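DegV family protein (Thermus thermophilus, PDB 2DT8) binds a fatty acid such as palmitic acid and also carries a zinc ion, while its role in the cell remains unclear. Local coordinates at residues I3-D8 with L21-V26; D8-L13 with G261-S266; S85-G90 with V110-T115; R224-F229 with P251-L256. All blocks are in the same frame, centred on the assembly; numbering follows the deposited sequence.

Contact 1 (I3-D8 with L21-V26)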
loop_
_atom_site.group_PDB
_atom_site.type_symbol
_atom_site.label_atom_id
_atom_site.label_comp_id
_atom_site.label_asym_id
_atom_site.label_seq_id
_atom_site.Cartn_x
_atom_site.Cartn_y
_atom_site.Cartn_z
ATOM N N ILE A 3 15.314 17.978 1.671
ATOM C CA ILE A 3 14.509 16.926 2.267
ATOM C C ILE A 3 14.570 15.677 1.403
ATOM O O ILE A 3 14.334 15.728 0.193
ATOM C CB ILE A 3 13.038 17.385 2.406
ATOM C CG1 ILE A 3 12.985 18.643 3.285
ATOM C CG2 ILE A 3 12.184 16.266 3.021
ATOM C CD1 ILE A 3 11.623 19.308 3.365
ATOM N N THR A 4 14.911 14.560 2.035
ATOM C CA THR A 4 14.997 13.282 1.342
ATOM C C THR A 4 13.847 12.391 1.813
ATOM O O THR A 4 13.516 12.351 3.007
ATOM C CB THR A 4 16.348 12.582 1.638
ATOM O OG1 THR A 4 17.403 13.301 0.989
ATOM C CG2 THR A 4 16.346 11.144 1.138
ATOM N N LEU A 5 13.233 11.697 0.864
ATOM C CA LEU A 5 12.132 10.788 1.152
ATOM C C LEU A 5 12.607 9.362 1.336
ATOM O O LEU A 5 13.402 8.852 0.549
ATOM C CB LEU A 5 11.122 10.781 0.013
ATOM C CG LEU A 5 10.123 11.919 -0.036
ATOM C CD1 LEU A 5 9.532 11.997 -1.432
ATOM C CD2 LEU A 5 9.046 11.678 1.011
ATOM N N VAL A 6 12.085 8.731 2.375
ATOM C CA VAL A 6 12.356 7.341 2.705
ATOM C C VAL A 6 11.005 6.655 2.893
ATOM O O VAL A 6 10.057 7.250 3.405
ATOM C CB VAL A 6 13.150 7.199 4.033
ATOM C CG1 VAL A 6 13.228 5.718 4.451
ATOM C CG2 VAL A 6 14.546 7.780 3.868
ATOM N N THR A 7 10.896 5.426 2.413
ATOM C CA THR A 7 9.680 4.660 2.616
ATOM C C THR A 7 10.098 3.205 2.817
ATOM O O THR A 7 11.296 2.917 2.903
ATOM C CB THR A 7 8.689 4.816 1.415
ATOM O OG1 THR A 7 7.437 4.198 1.746
ATOM C CG2 THR A 7 9.254 4.181 0.143
ATOM N N ASP A 8 9.134 2.302 2.941
ATOM C CA ASP A 8 9.459 0.885 3.097
ATOM C C ASP A 8 9.010 0.151 1.835
ATOM O O ASP A 8 8.273 0.709 1.011
ATOM C CB ASP A 8 8.807 0.316 4.361
ATOM C CG ASP A 8 7.307 0.391 4.324
ATOM O OD1 ASP A 8 6.706 -0.413 3.588
ATOM O OD2 ASP A 8 6.720 1.256 5.017
ATOM N N LEU A 21 13.689 9.200 -8.639
ATOM C CA LEU A 21 13.151 10.232 -7.763
ATOM C C LEU A 21 13.913 10.371 -6.442
ATOM O O LEU A 21 13.608 11.240 -5.624
ATOM C CB LEU A 21 11.670 9.953 -7.492
ATOM C CG LEU A 21 10.770 10.036 -8.732
ATOM C CD1 LEU A 21 9.340 9.631 -8.373
ATOM C CD2 LEU A 21 10.801 11.458 -9.292
ATOM N N GLY A 22 14.892 9.504 -6.217
ATOM C CA GLY A 22 15.676 9.601 -4.998
ATOM C C GLY A 22 14.956 9.115 -3.758
ATOM O O GLY A 22 15.301 9.504 -2.639
ATOM N N VAL A 23 13.952 8.269 -3.948
ATOM C CA VAL A 23 13.213 7.716 -2.824
ATOM C C VAL A 23 14.015 6.521 -2.325
ATOM O O VAL A 23 14.338 5.627 -3.101
ATOM C CB VAL A 23 11.811 7.247 -3.260
ATOM C CG1 VAL A 23 11.129 6.492 -2.122
ATOM C CG2 VAL A 23 10.979 8.447 -3.696
ATOM N N ARG A 24 14.364 6.511 -1.044
ATOM C CA ARG A 24 15.122 5.396 -0.490
ATOM C C ARG A 24 14.137 4.398 0.098
ATOM O O ARG A 24 13.146 4.779 0.712
ATOM C CB ARG A 24 16.107 5.916 0.552
ATOM C CG ARG A 24 17.050 6.949 -0.068
ATOM C CD ARG A 24 18.112 7.433 0.888
ATOM N NE ARG A 24 18.960 8.431 0.241
ATOM C CZ ARG A 24 20.280 8.480 0.366
ATOM N NH1 ARG A 24 20.911 7.587 1.116
ATOM N NH2 ARG A 24 20.968 9.424 -0.260
ATOM N N VAL A 25 14.403 3.114 -0.104
ATOM C CA VAL A 25 13.491 2.088 0.367
ATOM C C VAL A 25 14.114 1.122 1.365
ATOM O O VAL A 25 15.165 0.536 1.114
ATOM C CB VAL A 25 12.937 1.288 -0.833
ATOM C CG1 VAL A 25 11.912 0.264 -0.355
ATOM C CG2 VAL A 25 12.317 2.234 -1.848
ATOM N N VAL A 26 13.448 0.970 2.504
ATOM C CA VAL A 26 13.885 0.057 3.554
ATOM C C VAL A 26 13.039 -1.196 3.343
ATOM O O VAL A 26 11.812 -1.141 3.394
ATOM C CB VAL A 26 13.608 0.655 4.943
ATOM C CG1 VAL A 26 14.010 -0.334 6.020
ATOM C CG2 VAL A 26 14.371 1.985 5.102
HETATM O O HOH W 1 14.166 11.985 -1.924
#

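Contact 2 (D8-L13 with G261-S266)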
loop_
_atom_site.group_PDB
_atom_site.type_symbol
_atom_site.label_atom_id
_atom_site.label_comp_id
_atom_site.label_asym_id
_atom_site.label_seq_id
_atom_site.Cartn_x
_atom_site.Cartn_y
_atom_site.Cartn_z
ATOM N N ASP A 8 9.134 2.302 2.941
ATOM C CA ASP A 8 9.459 0.885 3.097
ATOM C C ASP A 8 9.010 0.151 1.835
ATOM O O ASP A 8 8.273 0.709 1.011
ATOM C CB ASP A 8 8.807 0.316 4.361
ATOM C CG ASP A 8 7.307 0.391 4.324
ATOM O OD1 ASP A 8 6.706 -0.413 3.588
ATOM O OD2 ASP A 8 6.720 1.256 5.017
ATOM N N SER A 9 9.447 -1.096 1.676
ATOM C CA SER A 9 9.126 -1.852 0.472
ATOM C C SER A 9 7.645 -2.102 0.226
ATOM O O SER A 9 7.250 -2.352 -0.917
ATOM C CB SER A 9 9.889 -3.183 0.468
ATOM O OG SER A 9 9.444 -4.041 1.490
ATOM N N THR A 10 6.820 -2.035 1.267
ATOM C CA THR A 10 5.399 -2.275 1.059
ATOM C C THR A 10 4.696 -1.135 0.331
ATOM O O THR A 10 3.504 -1.226 0.059
ATOM C CB THR A 10 4.626 -2.608 2.380
ATOM O OG1 THR A 10 4.509 -1.438 3.198
ATOM C CG2 THR A 10 5.336 -3.712 3.147
ATOM N N SER A 11 5.413 -0.057 0.019
ATOM C CA SER A 11 4.798 1.037 -0.735
ATOM C C SER A 11 4.609 0.577 -2.191
ATOM O O SER A 11 3.931 1.227 -2.977
ATOM C CB SER A 11 5.661 2.301 -0.667
ATOM O OG SER A 11 7.003 2.057 -1.044
ATOM N N ASP A 12 5.226 -0.555 -2.537
ATOM C CA ASP A 12 5.072 -1.178 -3.856
ATOM C C ASP A 12 5.227 -0.257 -5.068
ATOM O O ASP A 12 4.475 -0.359 -6.048
ATOM C CB ASP A 12 3.708 -1.889 -3.931
ATOM C CG ASP A 12 3.604 -3.094 -2.989
ATOM O OD1 ASP A 12 4.659 -3.559 -2.499
ATOM O OD2 ASP A 12 2.472 -3.579 -2.749
ATOM N N LEU A 13 6.219 0.621 -5.018
ATOM C CA LEU A 13 6.477 1.544 -6.124
ATOM C C LEU A 13 7.337 0.893 -7.195
ATOM O O LEU A 13 8.292 0.196 -6.875
ATOM C CB LEU A 13 7.222 2.772 -5.611
ATOM C CG LEU A 13 6.389 3.783 -4.832
ATOM C CD1 LEU A 13 7.299 4.743 -4.090
ATOM C CD2 LEU A 13 5.479 4.520 -5.804
ATOM N N GLY A 261 3.419 -6.275 -3.647
ATOM C CA GLY A 261 4.673 -6.863 -3.223
ATOM C C GLY A 261 4.397 -8.173 -2.493
ATOM O O GLY A 261 3.270 -8.445 -2.059
ATOM N N ALA A 262 5.438 -8.987 -2.346
ATOM C CA ALA A 262 5.312 -10.266 -1.665
ATOM C C ALA A 262 4.871 -10.085 -0.215
ATOM O O ALA A 262 4.114 -10.902 0.316
ATOM C CB ALA A 262 6.632 -11.005 -1.721
ATOM N N VAL A 263 5.331 -9.018 0.439
ATOM C CA VAL A 263 4.933 -8.808 1.829
ATOM C C VAL A 263 3.436 -8.514 1.935
ATOM O O VAL A 263 2.741 -9.120 2.755
ATOM C CB VAL A 263 5.777 -7.698 2.500
ATOM C CG1 VAL A 263 5.156 -7.288 3.836
ATOM C CG2 VAL A 263 7.194 -8.223 2.747
ATOM N N ILE A 264 2.916 -7.618 1.101
ATOM C CA ILE A 264 1.487 -7.345 1.157
ATOM C C ILE A 264 0.681 -8.579 0.726
ATOM O O ILE A 264 -0.313 -8.933 1.356
ATOM C CB ILE A 264 1.097 -6.151 0.248
ATOM C CG1 ILE A 264 1.773 -4.873 0.745
ATOM C CG2 ILE A 264 -0.429 -5.985 0.227
ATOM C CD1 ILE A 264 1.284 -4.396 2.105
ATOM N N ALA A 265 1.121 -9.244 -0.341
ATOM C CA ALA A 265 0.417 -10.417 -0.849
ATOM C C ALA A 265 0.368 -11.567 0.156
ATOM O O ALA A 265 -0.550 -12.393 0.108
ATOM C CB ALA A 265 1.060 -10.892 -2.145
ATOM N N SER A 266 1.353 -11.633 1.049
ATOM C CA SER A 266 1.394 -12.682 2.080
ATOM C C SER A 266 0.195 -12.563 3.022
ATOM O O SER A 266 -0.191 -13.534 3.686
ATOM C CB SER A 266 2.676 -12.578 2.914
ATOM O OG SER A 266 3.819 -12.973 2.170
HETATM O O HOH W 2 4.948 -5.477 -0.287
#

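Contact 3 (S85-G90 with V110-T115)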
loop_
_atom_site.group_PDB
_atom_site.type_symbol
_atom_site.label_atom_id
_atom_site.label_comp_id
_atom_site.label_asym_id
_atom_site.label_seq_id
_atom_site.Cartn_x
_atom_site.Cartn_y
_atom_site.Cartn_z
ATOM N N SER A 85 9.914 10.299 6.249
ATOM C CA SER A 85 9.770 8.838 6.188
ATOM C C SER A 85 8.290 8.440 6.216
ATOM O O SER A 85 7.625 8.592 7.244
ATOM C CB SER A 85 10.516 8.254 7.398
ATOM O OG SER A 85 11.074 6.970 7.146
ATOM N N LEU A 86 7.785 7.932 5.091
ATOM C CA LEU A 86 6.378 7.546 4.916
ATOM C C LEU A 86 6.225 6.025 4.959
ATOM O O LEU A 86 6.913 5.286 4.267
ATOM C CB LEU A 86 5.846 8.075 3.581
ATOM C CG LEU A 86 5.301 9.504 3.623
ATOM C CD1 LEU A 86 6.353 10.454 4.146
ATOM C CD2 LEU A 86 4.841 9.918 2.236
ATOM N N HIS A 87 5.266 5.617 5.810
ATOM C CA HIS A 87 5.048 4.189 5.940
ATOM C C HIS A 87 3.648 3.500 6.074
ATOM O O HIS A 87 2.653 4.152 6.365
ATOM C CB HIS A 87 5.827 3.788 7.209
ATOM C CG HIS A 87 7.286 4.083 6.979
ATOM N ND1 HIS A 87 8.079 3.336 6.171
ATOM C CD2 HIS A 87 8.055 5.122 7.517
ATOM C CE1 HIS A 87 9.295 3.913 6.220
ATOM N NE2 HIS A 87 9.311 4.983 7.019
ATOM N N ILE A 88 3.667 2.173 5.859
ATOM C CA ILE A 88 2.404 1.464 5.918
ATOM C C ILE A 88 1.818 1.730 7.299
ATOM O O ILE A 88 2.521 1.963 8.288
ATOM C CB ILE A 88 2.810 -0.011 5.747
ATOM C CG1 ILE A 88 1.597 -0.901 6.019
ATOM C CG2 ILE A 88 3.977 -0.401 6.690
ATOM C CD1 ILE A 88 1.832 -2.364 5.594
ATOM N N SER A 89 0.498 1.640 7.337
ATOM C CA SER A 89 -0.297 1.805 8.542
ATOM C C SER A 89 0.284 1.162 9.799
ATOM O O SER A 89 0.651 -0.019 9.805
ATOM C CB SER A 89 -1.690 1.225 8.309
ATOM O OG SER A 89 -2.451 1.249 9.503
ATOM N N GLY A 90 0.331 1.948 10.874
ATOM C CA GLY A 90 0.821 1.450 12.146
ATOM C C GLY A 90 -0.007 0.337 12.793
ATOM O O GLY A 90 0.423 -0.332 13.722
ATOM N N VAL A 110 14.236 13.987 11.441
ATOM C CA VAL A 110 13.472 12.959 10.761
ATOM C C VAL A 110 12.026 13.060 11.165
ATOM O O VAL A 110 11.695 13.117 12.355
ATOM C CB VAL A 110 14.000 11.559 11.125
ATOM C CG1 VAL A 110 13.132 10.487 10.430
ATOM C CG2 VAL A 110 15.451 11.409 10.720
ATOM N N THR A 111 11.146 13.080 10.170
ATOM C CA THR A 111 9.715 13.109 10.434
ATOM C C THR A 111 9.133 11.814 9.907
ATOM O O THR A 111 9.208 11.529 8.711
ATOM C CB THR A 111 9.027 14.288 9.732
ATOM O OG1 THR A 111 9.597 15.519 10.197
ATOM C CG2 THR A 111 7.526 14.283 10.028
ATOM N N VAL A 112 8.563 11.018 10.805
ATOM C CA VAL A 112 7.962 9.745 10.432
ATOM C C VAL A 112 6.455 9.927 10.314
ATOM O O VAL A 112 5.807 10.421 11.240
ATOM C CB VAL A 112 8.263 8.673 11.497
ATOM C CG1 VAL A 112 7.581 7.354 11.132
ATOM C CG2 VAL A 112 9.773 8.484 11.628
ATOM N N VAL A 113 5.902 9.533 9.170
ATOM C CA VAL A 113 4.471 9.652 8.909
ATOM C C VAL A 113 3.785 8.300 8.710
ATOM O O VAL A 113 4.192 7.504 7.854
ATOM C CB VAL A 113 4.222 10.513 7.633
ATOM C CG1 VAL A 113 2.728 10.618 7.359
ATOM C CG2 VAL A 113 4.843 11.908 7.795
ATOM N N ASP A 114 2.751 8.053 9.511
ATOM C CA ASP A 114 1.941 6.844 9.418
ATOM C C ASP A 114 0.855 7.237 8.419
ATOM O O ASP A 114 -0.015 8.058 8.724
ATOM C CB ASP A 114 1.324 6.528 10.789
ATOM C CG ASP A 114 0.464 5.280 10.770
ATOM O OD1 ASP A 114 0.036 4.872 9.677
ATOM O OD2 ASP A 114 0.193 4.717 11.853
ATOM N N THR A 115 0.917 6.664 7.218
ATOM C CA THR A 115 -0.036 6.985 6.161
ATOM C C THR A 115 -1.399 6.339 6.317
ATOM O O THR A 115 -2.344 6.724 5.626
ATOM C CB THR A 115 0.471 6.534 4.788
ATOM O OG1 THR A 115 0.596 5.102 4.789
ATOM C CG2 THR A 115 1.816 7.185 4.458
#

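Contact 4 (R224-F229 with P251-L256)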
loop_
_atom_site.group_PDB
_atom_site.type_symbol
_atom_site.label_atom_id
_atom_site.label_comp_id
_atom_site.label_asym_id
_atom_site.label_seq_id
_atom_site.Cartn_x
_atom_site.Cartn_y
_atom_site.Cartn_z
ATOM N N ARG A 224 -9.652 16.434 -10.643
ATOM C CA ARG A 224 -8.440 15.716 -11.017
ATOM C C ARG A 224 -8.283 14.545 -10.071
ATOM O O ARG A 224 -8.100 14.731 -8.864
ATOM C CB ARG A 224 -7.215 16.615 -10.896
ATOM C CG ARG A 224 -7.241 17.869 -11.753
ATOM C CD ARG A 224 -5.974 18.682 -11.516
ATOM N NE ARG A 224 -4.776 17.934 -11.892
ATOM C CZ ARG A 224 -3.532 18.312 -11.614
ATOM N NH1 ARG A 224 -3.305 19.439 -10.946
ATOM N NH2 ARG A 224 -2.510 17.567 -12.009
ATOM N N ILE A 225 -8.343 13.338 -10.617
ATOM C CA ILE A 225 -8.208 12.143 -9.800
ATOM C C ILE A 225 -7.050 11.298 -10.306
ATOM O O ILE A 225 -6.865 11.149 -11.515
ATOM C CB ILE A 225 -9.490 11.284 -9.862
ATOM C CG1 ILE A 225 -10.682 12.090 -9.335
ATOM C CG2 ILE A 225 -9.283 9.990 -9.071
ATOM C CD1 ILE A 225 -12.036 11.459 -9.600
ATOM N N ARG A 226 -6.260 10.770 -9.378
ATOM C CA ARG A 226 -5.145 9.886 -9.700
ATOM C C ARG A 226 -5.469 8.548 -9.047
ATOM O O ARG A 226 -5.783 8.487 -7.855
ATOM C CB ARG A 226 -3.827 10.442 -9.158
ATOM C CG ARG A 226 -3.353 11.700 -9.883
ATOM C CD ARG A 226 -2.160 12.339 -9.196
ATOM N NE ARG A 226 -1.596 13.421 -10.006
ATOM C CZ ARG A 226 -0.656 14.262 -9.587
ATOM N NH1 ARG A 226 -0.167 14.164 -8.355
ATOM N NH2 ARG A 226 -0.197 15.202 -10.406
ATOM N N ALA A 227 -5.412 7.483 -9.842
ATOM C CA ALA A 227 -5.727 6.145 -9.364
ATOM C C ALA A 227 -4.533 5.195 -9.470
ATOM O O ALA A 227 -3.707 5.291 -10.368
ATOM C CB ALA A 227 -6.908 5.593 -10.134
ATOM N N TYR A 228 -4.527 4.247 -8.515
ATOM C CA TYR A 228 -3.413 3.321 -8.494
ATOM C C TYR A 228 -3.987 1.877 -8.350
ATOM O O TYR A 228 -4.592 1.526 -7.345
ATOM C CB TYR A 228 -2.492 3.685 -7.301
ATOM C CG TYR A 228 -1.993 5.071 -7.505
ATOM C CD1 TYR A 228 -2.791 6.155 -7.152
ATOM C CD2 TYR A 228 -0.740 5.293 -8.077
ATOM C CE1 TYR A 228 -2.340 7.449 -7.363
ATOM C CE2 TYR A 228 -0.293 6.588 -8.297
ATOM C CZ TYR A 228 -1.090 7.662 -7.949
ATOM O OH TYR A 228 -0.657 8.954 -8.173
ATOM N N PHE A 229 -3.745 1.097 -9.419
ATOM C CA PHE A 229 -4.319 -0.234 -9.422
ATOM C C PHE A 229 -3.308 -1.295 -9.009
ATOM O O PHE A 229 -2.132 -1.219 -9.356
ATOM C CB PHE A 229 -4.846 -0.543 -10.831
ATOM C CG PHE A 229 -5.962 0.365 -11.254
ATOM C CD1 PHE A 229 -5.691 1.646 -11.739
ATOM C CD2 PHE A 229 -7.280 -0.034 -11.110
ATOM C CE1 PHE A 229 -6.735 2.511 -12.072
ATOM C CE2 PHE A 229 -8.333 0.826 -11.442
ATOM C CZ PHE A 229 -8.053 2.101 -11.924
ATOM N N PRO A 251 -12.859 12.156 -14.288
ATOM C CA PRO A 251 -11.568 12.726 -14.694
ATOM C C PRO A 251 -10.321 12.096 -14.071
ATOM O O PRO A 251 -9.625 12.720 -13.270
ATOM C CB PRO A 251 -11.719 14.201 -14.330
ATOM C CG PRO A 251 -12.543 14.135 -13.080
ATOM C CD PRO A 251 -13.575 13.065 -13.373
ATOM N N VAL A 252 -10.035 10.859 -14.463
ATOM C CA VAL A 252 -8.871 10.126 -13.956
ATOM C C VAL A 252 -7.685 10.410 -14.877
ATOM O O VAL A 252 -7.624 9.906 -16.009
ATOM C CB VAL A 252 -9.169 8.613 -13.917
ATOM C CG1 VAL A 252 -8.000 7.844 -13.325
ATOM C CG2 VAL A 252 -10.425 8.377 -13.095
ATOM N N GLU A 253 -6.780 11.184 -14.340
ATOM C CA GLU A 253 -5.618 11.557 -15.139
ATOM C C GLU A 253 -4.396 10.641 -15.044
ATOM O O GLU A 253 -3.461 10.725 -15.829
ATOM C CB GLU A 253 -5.172 12.987 -14.813
ATOM C CG GLU A 253 -4.816 13.242 -13.360
ATOM C CD GLU A 253 -4.120 14.577 -13.170
ATOM O OE1 GLU A 253 -4.578 15.568 -13.775
ATOM O OE2 GLU A 253 -3.126 14.638 -12.413
ATOM N N GLU A 254 -4.475 9.766 -14.025
ATOM C CA GLU A 254 -3.368 8.848 -13.842
ATOM C C GLU A 254 -4.071 7.592 -13.438
ATOM O O GLU A 254 -5.029 7.566 -12.677
ATOM C CB GLU A 254 -2.464 9.448 -12.802
ATOM C CG GLU A 254 -1.399 8.455 -12.370
ATOM C CD GLU A 254 -0.085 8.626 -13.107
ATOM O OE1 GLU A 254 -0.098 9.049 -14.285
ATOM O OE2 GLU A 254 0.966 8.323 -12.504
ATOM N N ALA A 255 -3.482 6.511 -13.980
ATOM C CA ALA A 255 -4.022 5.210 -13.636
ATOM C C ALA A 255 -2.908 4.073 -13.681
ATOM O O ALA A 255 -2.903 3.172 -14.514
ATOM C CB ALA A 255 -5.138 4.726 -14.630
ATOM N N LEU A 256 -1.943 4.247 -12.783
ATOM C CA LEU A 256 -0.771 3.380 -12.676
ATOM C C LEU A 256 -1.194 1.996 -12.221
ATOM O O LEU A 256 -2.125 1.877 -11.439
ATOM C CB LEU A 256 0.196 3.961 -11.653
ATOM C CG LEU A 256 1.545 3.308 -11.381
ATOM C CD1 LEU A 256 2.416 3.322 -12.636
ATOM C CD2 LEU A 256 2.216 4.091 -10.268
HETATM O O HOH W 3 1.320 9.335 -10.042
#

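Contact 1 (I3-D8 with L21-V26)
The guanidinium of R24 is met obliquely by the methyl of T4, with T4 CG2 3.9 Å from R24 NE. The R24 chain is extended from CG to NE, which carries the group back along strand 3-8 as far as T4. The other flat group is the D8 carboxylate. Its OD1 is hydrogen-bonded to T10 and its OD2 to H87, while D8 CB packs on the carbonyl of V26, 3.5 Å from V26 O. Between the strands the backbone bonds are parallel in type. L5 O accepts from R24 N at 3.0 Å, R24 O from T7 N, and T7 O from V26 N. A water joins L5 N to the carbonyl of G22. V6 and V26 share a face, with V6 CG1 4.0 Å from V26 CG2. T7 CG2 lies on the other face, 3.7 Å from V23 CG1; the T7 hydroxyl, anti to the backbone N (chi1 -172°), is hydrogen-bonded to L86 O. The two strands belong to a beta-alpha-beta unit with helix 15-18. Helix 66-76 packs on T4, R24 and V26, helix 120-135 on L5 and T7, and strand 82-87 pairs with the far edge of strand 3-8.

Contact 2 (D8-L13 with G261-S266)
D12 and G261 are joined by a direct hydrogen bond. G261 N donates to D12 OD2 at 3.0 Å and reaches it from above the carboxylate plane, 55° out of it. A water extends this link, taking D12 OD1 as acceptor at 2.9 Å and accepting from I264 N. Both oxygens have further donors, OD2 in S119 OG and OD1 in W40 NE1, so the buried carboxylate has several donors. G261 is the N-cap residue of helix 262-268, and the negative group at this helix start probably gains from the helix dipole. Were D12 an alanine, the G261 and W40 N-H groups would probably be left without their acceptor and the helix start less firmly tied. The apolar contacts come from T10. T10 CG2 touches V263 CG1 at 3.6 Å, and T10 CB meets I264 CD1 at 3.8 Å. The T10 hydroxyl sits between its backbone N and carbonyl carbon (chi1 71°), where T10 OG1 donates to D8 OD1; the modelled length of this bond is doubtfully short. D8 OD1 also accepts from T10 N, which makes an Asx turn. V263 and I264 both touch the bound palmitic acid.

Contact 3 (S85-G90 with V110-T115)
S85-H87 runs parallel to V110-D114, the strand axes 16° apart, with backbone bonds from S85 N to T111 O, V113 N to S85 O and H87 N to V113 O. H87 O is gripped twice by T115. T115 N donates in the carbonyl plane at 3.2 Å to H87 O, and T115 OG1 donates to the same oxygen at 2.8 Å from above that plane. The T115 hydroxyl lies between the backbone N and the carbonyl carbon (chi1 63°), which turns it toward the H87 carbonyl. S85, H87, V112 and D114 share one face of the sheet. S85 OG lies in the plane of the H87 ring, at its edge, 2.7 Å from H87 NE2; either could donate. V112 CG1 approaches the same ring edgewise, near CD2. Y73 OH gives S85 OG a second partner.

The strands form a beta-alpha-beta crossover through helix 95-103, and the turn after H87 leads into that helix. D114 ties this turn down. D114 OD2 accepts from G90 N at 2.9 Å, from above the carboxylate plane, and D114 OD1 adds a weak bond to it at 3.2 Å. OD1 also takes Q116 N. With an alanine at D114, G90 N would probably lose its acceptor and the turn would be freer to move. On the opposite face L86 and V113 lie side by side, with L86 CD1 4.1 Å from V113 CB. I88, which follows H87, touches the bound palmitic acid.

Contact 4 (R224-F229 with P251-L256)
A parallel strand pair of a beta-alpha-beta unit, R224-F229 with P251-L256, joins here across helix 236-247. Strand 252-259 is the outermost of its four-stranded sheet. A beta bulge interrupts the pairing: I225 faces V252, yet A227 faces A255, so two residues, E253 and E254, stand opposite R226 alone. I225 O accepts from E253 N at 2.8 Å, but A227 N goes on to E254 O. The E253 side chain reaches across to the neighbouring strand, where two arginines meet it. R224 grips it side-on, with R224 NE to E253 OE1 at 3.0 Å and R224 NH2 to E253 OE2 at 3.0 Å. A bend at chi3 (62°) brings the R224 guanidinium round, its plane 54° from that of the carboxylate. R226 NE donates to the same E253 OE2 at 3.1 Å. OE2 uses its syn lone pair for R224 and its anti lone pair for R226. R226 NH1 has its own salt bridge to E131, and it also bonds to Y278 OH. L256 O lies in the plane of the F229 ring, at its edge, and F229 CE1 touches A255 CB at 3.7 Å. The F229 ring also stacks on F275. L256 CD2 comes to the edge of the Y228 ring, 3.9 Å from Y228 CD2. At the end of that ring a water links Y228 OH to E254 OE2, 2.7 Å from each.

In the fold
From the N terminus, contact 1 closes first, joining strand 3-8 to strand 24-32 over one short helix. Contact 2 shares D8 with contact 1 and opens before contact 1 has closed, so the two cross along the chain. It closes only at G261-S266, and contacts 3 and 4 fall one after the other within that long span. Contact 3 closes the crossover between strands 82-87 and 110-114. It extends the sheet of contact 1, since strands 3-8 and 82-87 are neighbours. Contact 4 closes a similar crossover in the separate four-stranded sheet. Helix 262-268 follows the last strand of contact 4, and contact 2 ties it to the loop that follows strand 3-8 of the first sheet.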